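Local coordinates for Low molecular weight heat shock protein (Xanthomonas axonopodis pv. citri, PDB 3GLA) that probably acts as a molecular chaperone of the alpha-crystallin family, holding unfolding proteins in a soluble state during heat stress, at residues 47-52 with 57-62. Sequence-based numbering, arbitrary orientation.
Sequences SESSTE and SRIERR
Ser47 faces Arg61 and Ser49 faces Ile59 across two backbones held 7.7 and 6.7 Å apart at their CA atoms, a spacing that leaves the joining to side chains and water. The direct polar link is a salt bridge: Arg61 NH2 donates to Glu48 OE1 over 2.7 Å, at an N-H...O angle of 155°. The oxygen lies at the edge of the guanidinium, near its plane, whereas the nitrogen approaches from above the carboxylate plane; the planes are 52° apart, and NH2 alone bonds the carboxylate directly. Glu48 reaches the arginine because its chain bends at chi2 (90°), which brings OE1 to the guanidinium edge. A second link runs through a water that accepts from Ser47 OG and Ser49 OG, each at 2.6 Å, and donates to the backbone Arg61 O. Ser47 OG in turn accepts the backbone N-H of Ser49 (OG to N 3.0 Å), an ST turn that opens the 3-10 turn 48-50. Farther along, Ile59 CG2 packs on Ser49 CB at 3.8 Å. Arg61 also forms salt bridges with Asp8 and Asp21 of the second subunit, so Glu48 is one of three carboxylates around its guanidinium. The contact ties together the two arms of the long loop between strands 38-45 and 64-71, whose short strand 56-58 pairs through Arg58 with the second subunit, the strand exchange of bacterial and plant alpha-crystallin dimers.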
# COMPACT_ATOMS: atom_id res chain seq x y z
N SER B 47 2.48 12.34 4.05
CA SER B 47 1.06 12.24 3.67
C SER B 47 0.57 13.62 3.45
O SER B 47 0.81 14.56 4.20
CB SER B 47 0.29 11.70 4.87
OG SER B 47 -1.08 11.58 4.49
N GLU B 48 -0.38 13.64 2.51
CA GLU B 48 -1.09 14.82 2.30
C GLU B 48 -1.86 15.27 3.47
O GLU B 48 -2.13 16.51 3.62
CB GLU B 48 -2.01 14.59 1.10
CG GLU B 48 -1.16 14.11 -0.18
CD GLU B 48 -0.98 12.45 -0.32
OE1 GLU B 48 -1.05 11.64 0.73
OE2 GLU B 48 -0.62 11.90 -1.48
N SER B 49 -2.13 14.37 4.42
CA SER B 49 -2.96 14.81 5.46
C SER B 49 -2.26 15.76 6.44
O SER B 49 -2.92 16.29 7.34
CB SER B 49 -3.57 13.69 6.30
OG SER B 49 -2.53 13.03 7.03
N SER B 50 -0.93 15.84 6.35
CA SER B 50 -0.19 16.66 7.27
C SER B 50 -0.23 18.08 6.76
O SER B 50 0.19 18.99 7.48
CB SER B 50 1.29 16.10 7.41
OG SER B 50 1.94 16.30 6.20
N THR B 51 -0.67 18.30 5.53
CA THR B 51 -0.77 19.68 4.97
C THR B 51 -2.25 20.07 5.01
O THR B 51 -3.05 19.32 4.50
CB THR B 51 -0.31 19.70 3.55
OG1 THR B 51 1.07 19.32 3.57
CG2 THR B 51 -0.43 21.10 2.94
N GLU B 52 -2.57 21.23 5.58
CA GLU B 52 -3.99 21.72 5.54
C GLU B 52 -4.83 20.62 6.19
O GLU B 52 -5.92 20.30 5.64
CB GLU B 52 -4.52 21.84 4.12
CG GLU B 52 -3.87 23.04 3.25
CD GLU B 52 -3.90 24.37 3.99
OE1 GLU B 52 -2.83 25.01 4.07
OE2 GLU B 52 -4.99 24.75 4.52
N SER B 57 -11.70 15.65 6.09
CA SER B 57 -12.84 15.13 6.82
C SER B 57 -12.63 13.74 7.20
O SER B 57 -13.48 13.17 7.94
CB SER B 57 -14.03 15.25 5.86
OG SER B 57 -13.76 14.36 4.75
N ARG B 58 -11.54 13.12 6.76
CA ARG B 58 -11.24 11.78 7.19
C ARG B 58 -9.79 11.64 7.07
O ARG B 58 -9.19 11.95 6.04
CB ARG B 58 -11.90 10.73 6.26
CG ARG B 58 -11.55 9.32 6.63
CD ARG B 58 -12.24 8.42 5.59
NE ARG B 58 -11.90 7.11 5.99
CZ ARG B 58 -12.61 6.39 6.81
NH1 ARG B 58 -12.15 5.19 7.20
NH2 ARG B 58 -13.77 6.93 7.33
N ILE B 59 -9.15 11.22 8.15
CA ILE B 59 -7.71 10.90 8.04
C ILE B 59 -7.48 9.58 8.71
O ILE B 59 -7.83 9.36 9.94
CB ILE B 59 -6.85 11.94 8.76
CG1 ILE B 59 -7.05 13.29 8.16
CG2 ILE B 59 -5.38 11.40 8.81
CD1 ILE B 59 -6.38 14.46 9.06
N GLU B 60 -6.92 8.67 7.96
CA GLU B 60 -6.55 7.40 8.53
C GLU B 60 -5.31 6.75 7.95
O GLU B 60 -4.82 5.77 8.50
CB GLU B 60 -7.64 6.39 8.55
CG GLU B 60 -8.16 6.15 7.08
CD GLU B 60 -9.05 5.01 6.99
OE1 GLU B 60 -9.74 4.88 5.99
OE2 GLU B 60 -9.03 4.11 7.92
N ARG B 61 -4.78 7.33 6.87
CA ARG B 61 -3.65 6.70 6.28
C ARG B 61 -2.47 6.98 7.21
O ARG B 61 -2.24 8.09 7.67
CB ARG B 61 -3.36 7.34 4.87
CG ARG B 61 -4.45 6.81 4.00
CD ARG B 61 -4.27 7.04 2.51
NE ARG B 61 -3.61 8.12 2.20
CZ ARG B 61 -2.50 8.60 1.73
NH1 ARG B 61 -1.46 8.16 0.99
NH2 ARG B 61 -2.66 9.85 2.05
N ARG B 62 -1.67 5.92 7.36
CA ARG B 62 -0.53 6.07 8.33
C ARG B 62 0.63 6.58 7.56
O ARG B 62 0.81 6.28 6.35
CB ARG B 62 -0.23 4.66 8.92
CG ARG B 62 -1.44 4.08 9.68
CD ARG B 62 -1.46 4.77 11.03
NE ARG B 62 -2.50 4.13 11.85
CZ ARG B 62 -3.19 3.06 11.45
NH1 ARG B 62 -4.12 2.52 12.23
NH2 ARG B 62 -2.94 2.52 10.26
O HOH W 1 -2.65 10.50 6.30
O HOH W 2 0.62 9.43 -1.40